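Local atomic coordinates of alkylhalidase CmlS (Streptomyces venezuelae, PDB entry 3I3L), a protein that is a flavin-dependent halogenase of chloramphenicol biosynthesis, carrying its FAD on a covalent aspartate bond and probably acting as an oxidoreductase. Residues Trp358-Arg361 and Thr362-Ala366; Gln526-Glu530 and Glu531-Tyr535. One frame throughout, in Å; residues are numbered along the deposited sequence.

In the fold
Both contacts are local, made between side chains a turn or so apart along the chain, and they illustrate how the same spacing serves a helix interior and a helix end. Contact 1 lies in the first half of helix 352-382, within the FAD-binding part of the sequence; the side chain of Tyr-363 comes to about 7 Å from the bound FAD and as near to those of Ala-34 and Asp-315, two residues that bind it. Contact 2 closes helix 519-531 in the C-terminal domain, at the surface and away from the flavin. The two centres are 31 Å apart and the nearest atoms about 19 Å, with no touch between them.

Contact 1. Residues Trp358-Arg361 and Thr362-Ala366; sequences WYNR and TYREA
Tyr-359 and Tyr-363, one helical turn apart, point the same way and meet as an offset edge-to-face pair, the edge of Tyr-363 turned toward the face of Tyr-359 with the planes at 85°. Their centroids lie 5.9 Å apart, and Tyr-363 CD1 comes to 4.0 Å from Tyr-359 CZ. The hydroxyl of Tyr-359 bonds to the carbonyl of Leu-312, while that of Tyr-363 makes weak bonds to Gly-314 N and Ser-334 OG. On another side of the helix, Arg-361 has CG opposite its backbone N (chi1 171°) and runs extended to NE, which brings one face of the guanidinium under the carboxylate of Glu-365, the two side chains crossing at a slant. Glu-365 OE2 stands 3.2 Å from Arg-361 NE, well out of the guanidinium plane, a salt bridge of charge alone; NH2 reaches on to Asp-511. Replacing Arg-361 with a leucine would probably leave both Glu-365 and Asp-511 without their shared positive mate. Thr-362 OG1, beside its own backbone N (chi1 -75°), lies over one face of the Trp-358 indole near the rim, and it gives a weak bond of 3.2 Å to Trp-358 O, which also takes the amide of Thr-362. Polar and aromatic chemistry are thus divided by side of the helix: ring packing with hydroxyl bonds toward the flavin-binding core, and a charge link toward the C-terminal domain.

Contact 2. Residues Gln526-Glu530 and Glu531-Tyr535; sequences QDLAE and EEFGY
Phe-533 folds back against the end of helix 519-531 and lays one face of its ring over Leu-528, the two side chains crossing at about a right angle. Leu-528 CA sits 4.1 Å from the ring centroid, 28° off the normal, a CH-pi contact, while Leu-528 CB approaches Phe-533 CZ to 3.6 Å. The turn at Glu-532, with its positive phi, and the placing of Phe-533 CG between its backbone N and carbonyl carbon (chi1 49°) together bring the ring back over Leu-528. Leu-538, of the following helix, touches both side chains.

Asp-527 and Glu-531 lie side by side, their carboxylates turned only 19° from one another. Asp-527 OD1 and Glu-531 OE1 are 4.1 Å apart, so two like charges lie close together, and the salt bridge of Asp-527 OD2 to Arg-541 would probably offset part of that repulsion. The amide of Glu-531 bonds to Asp-527 O, and Glu-532 N to Leu-528 O at 2.7 Å. Glu-532 then leaves the helix. Its extended side chain carries OE2 to a water, 3.0 Å away, that also bonds to Ala-529 O, while OE1 pairs with Arg-475. One turn back, Gln-526 NE2 meets Glu-530 OE2 at 3.1 Å from above the carboxylate plane.

Backbone bonding of Phe-533 to Phe-476 sets the turn beside strand 473-478. The chemistry implies a helix end held by two kinds of force: the Phe-533 ring packs on its apolar side, while two of the acidic side chains, Asp-527 and Glu-532, are paired with arginines, which probably offsets some of the negative charge.

Contact 1. Residues Trp358-Arg361 and Thr362-Ala366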
# COMPACT_ATOMS: atom_id res chain seq x y z
N TRP A 358 -14.72 6.64 9.35
CA TRP A 358 -14.13 6.71 8.05
C TRP A 358 -12.61 6.34 8.08
O TRP A 358 -12.12 5.62 7.21
CB TRP A 358 -14.38 8.08 7.38
CG TRP A 358 -13.50 8.29 6.17
CD1 TRP A 358 -13.77 7.90 4.88
CD2 TRP A 358 -12.20 8.92 6.13
NE1 TRP A 358 -12.75 8.27 4.05
CE2 TRP A 358 -11.75 8.85 4.79
CE3 TRP A 358 -11.38 9.52 7.08
CZ2 TRP A 358 -10.52 9.37 4.38
CZ3 TRP A 358 -10.16 10.02 6.68
CH2 TRP A 358 -9.75 9.97 5.36
N TYR A 359 -11.86 6.86 9.05
CA TYR A 359 -10.43 6.53 9.12
C TYR A 359 -10.24 5.00 9.32
O TYR A 359 -9.40 4.41 8.69
CB TYR A 359 -9.75 7.33 10.25
CG TYR A 359 -8.23 7.16 10.29
CD1 TYR A 359 -7.39 7.88 9.42
CD2 TYR A 359 -7.66 6.23 11.14
CE1 TYR A 359 -5.98 7.67 9.43
CE2 TYR A 359 -6.29 6.03 11.20
CZ TYR A 359 -5.46 6.75 10.35
OH TYR A 359 -4.09 6.52 10.40
N ASN A 360 -11.06 4.38 10.20
CA ASN A 360 -10.94 2.95 10.49
C ASN A 360 -11.31 2.08 9.28
O ASN A 360 -10.56 1.17 8.91
CB ASN A 360 -11.83 2.53 11.68
CG ASN A 360 -11.24 2.89 13.00
OD1 ASN A 360 -10.58 2.05 13.62
ND2 ASN A 360 -11.45 4.16 13.45
N ARG A 361 -12.44 2.38 8.65
CA ARG A 361 -12.88 1.64 7.47
C ARG A 361 -11.86 1.72 6.35
O ARG A 361 -11.50 0.71 5.74
CB ARG A 361 -14.20 2.19 6.98
CG ARG A 361 -14.61 1.64 5.65
CD ARG A 361 -15.96 2.28 5.23
NE ARG A 361 -16.61 1.46 4.21
CZ ARG A 361 -16.79 1.84 2.95
NH1 ARG A 361 -16.33 3.03 2.56
NH2 ARG A 361 -17.42 1.02 2.08
N THR A 362 -11.36 2.91 6.10
CA THR A 362 -10.48 3.12 4.98
C THR A 362 -9.18 2.38 5.17
O THR A 362 -8.68 1.76 4.23
CB THR A 362 -10.24 4.68 4.73
OG1 THR A 362 -11.42 5.22 4.12
CG2 THR A 362 -9.17 4.90 3.74
N TYR A 363 -8.61 2.44 6.37
CA TYR A 363 -7.31 1.74 6.62
C TYR A 363 -7.51 0.23 6.59
O TYR A 363 -6.66 -0.50 6.08
CB TYR A 363 -6.70 2.14 7.98
CG TYR A 363 -5.19 2.31 7.98
CD1 TYR A 363 -4.56 3.15 8.91
CD2 TYR A 363 -4.40 1.60 7.10
CE1 TYR A 363 -3.15 3.26 8.96
CE2 TYR A 363 -3.02 1.68 7.14
CZ TYR A 363 -2.40 2.50 8.07
OH TYR A 363 -1.03 2.60 8.02
N ARG A 364 -8.62 -0.23 7.16
CA ARG A 364 -8.90 -1.64 7.27
C ARG A 364 -9.04 -2.24 5.90
O ARG A 364 -8.46 -3.30 5.62
CB ARG A 364 -10.17 -1.91 8.11
CG ARG A 364 -10.39 -3.42 8.40
CD ARG A 364 -11.51 -3.70 9.41
NE ARG A 364 -11.27 -3.02 10.71
CZ ARG A 364 -11.94 -1.93 11.13
NH1 ARG A 364 -12.89 -1.40 10.33
NH2 ARG A 364 -11.69 -1.38 12.35
N GLU A 365 -9.78 -1.55 5.04
CA GLU A 365 -10.05 -2.02 3.71
C GLU A 365 -8.76 -2.08 2.89
O GLU A 365 -8.59 -3.01 2.12
CB GLU A 365 -11.06 -1.13 3.00
CG GLU A 365 -12.46 -1.26 3.64
CD GLU A 365 -13.58 -0.56 2.85
OE1 GLU A 365 -13.25 0.27 1.95
OE2 GLU A 365 -14.75 -0.89 3.14
N ALA A 366 -7.87 -1.09 3.05
CA ALA A 366 -6.55 -1.13 2.35
C ALA A 366 -5.75 -2.36 2.79
O ALA A 366 -5.18 -3.09 1.95
CB ALA A 366 -5.79 0.09 2.59

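Contact 2. Residues Gln526-Glu530 and Glu531-Tyr535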
# COMPACT_ATOMS: atom_id res chain seq x y z
N GLN A 526 -31.89 3.86 -9.65
CA GLN A 526 -33.24 3.50 -9.25
C GLN A 526 -34.04 2.94 -10.46
O GLN A 526 -34.71 1.93 -10.37
CB GLN A 526 -33.95 4.74 -8.70
CG GLN A 526 -35.30 4.40 -8.08
CD GLN A 526 -35.12 3.40 -6.98
OE1 GLN A 526 -34.31 3.62 -6.05
NE2 GLN A 526 -35.83 2.28 -7.06
N ASP A 527 -33.93 3.63 -11.58
CA ASP A 527 -34.54 3.19 -12.84
C ASP A 527 -33.96 1.86 -13.23
O ASP A 527 -34.70 0.93 -13.60
CB ASP A 527 -34.30 4.22 -13.95
CG ASP A 527 -35.05 5.54 -13.73
OD1 ASP A 527 -36.03 5.59 -12.96
OD2 ASP A 527 -34.67 6.56 -14.35
N LEU A 528 -32.64 1.73 -13.11
CA LEU A 528 -31.99 0.45 -13.37
C LEU A 528 -32.57 -0.66 -12.47
O LEU A 528 -32.84 -1.77 -12.93
CB LEU A 528 -30.47 0.56 -13.24
CG LEU A 528 -29.66 -0.65 -13.66
CD1 LEU A 528 -28.24 -0.22 -14.13
CD2 LEU A 528 -29.55 -1.75 -12.56
N ALA A 529 -32.71 -0.39 -11.18
CA ALA A 529 -33.11 -1.44 -10.24
C ALA A 529 -34.49 -1.95 -10.65
O ALA A 529 -34.76 -3.11 -10.54
CB ALA A 529 -33.15 -0.94 -8.82
N GLU A 530 -35.31 -1.05 -11.15
CA GLU A 530 -36.68 -1.37 -11.55
C GLU A 530 -36.81 -2.00 -12.94
O GLU A 530 -37.55 -2.92 -13.09
CB GLU A 530 -37.55 -0.12 -11.41
CG GLU A 530 -37.47 0.46 -9.97
CD GLU A 530 -38.21 1.78 -9.81
OE1 GLU A 530 -38.52 2.44 -10.82
OE2 GLU A 530 -38.47 2.16 -8.65
N GLU A 531 -36.06 -1.52 -13.92
CA GLU A 531 -36.29 -1.86 -15.32
C GLU A 531 -35.26 -2.84 -15.80
O GLU A 531 -35.48 -3.59 -16.76
CB GLU A 531 -36.25 -0.60 -16.19
CG GLU A 531 -36.97 0.61 -15.62
CD GLU A 531 -36.65 1.88 -16.40
OE1 GLU A 531 -37.08 2.96 -15.96
OE2 GLU A 531 -35.96 1.83 -17.44
N GLU A 532 -34.10 -2.83 -15.13
CA GLU A 532 -33.01 -3.77 -15.43
C GLU A 532 -32.47 -3.66 -16.86
O GLU A 532 -32.17 -4.67 -17.49
CB GLU A 532 -33.43 -5.19 -15.06
CG GLU A 532 -33.84 -5.33 -13.54
CD GLU A 532 -34.06 -6.76 -13.09
OE1 GLU A 532 -34.36 -7.62 -13.95
OE2 GLU A 532 -33.88 -7.03 -11.88
N PHE A 533 -32.39 -2.43 -17.38
CA PHE A 533 -31.77 -2.21 -18.67
C PHE A 533 -30.30 -2.66 -18.67
O PHE A 533 -29.74 -3.00 -17.62
CB PHE A 533 -31.92 -0.77 -19.17
CG PHE A 533 -31.57 0.29 -18.19
CD1 PHE A 533 -30.23 0.52 -17.84
CD2 PHE A 533 -32.54 1.11 -17.64
CE1 PHE A 533 -29.90 1.49 -16.94
CE2 PHE A 533 -32.20 2.12 -16.73
CZ PHE A 533 -30.87 2.31 -16.38
N GLY A 534 -29.70 -2.69 -19.86
CA GLY A 534 -28.35 -3.19 -20.05
C GLY A 534 -27.28 -2.11 -20.09
O GLY A 534 -27.54 -0.92 -19.84
N TYR A 535 -26.07 -2.54 -20.42
CA TYR A 535 -24.90 -1.64 -20.50
C TYR A 535 -25.11 -0.42 -21.41
O TYR A 535 -24.87 0.72 -21.00
CB TYR A 535 -23.69 -2.41 -21.01
CG TYR A 535 -22.42 -1.58 -21.03
CD1 TYR A 535 -21.91 -1.03 -19.84
CD2 TYR A 535 -21.70 -1.39 -22.23
CE1 TYR A 535 -20.73 -0.29 -19.83
CE2 TYR A 535 -20.53 -0.66 -22.24
CZ TYR A 535 -20.06 -0.11 -21.04
OH TYR A 535 -18.94 0.63 -21.03
O HOH W 1 -32.75 -4.88 -10.16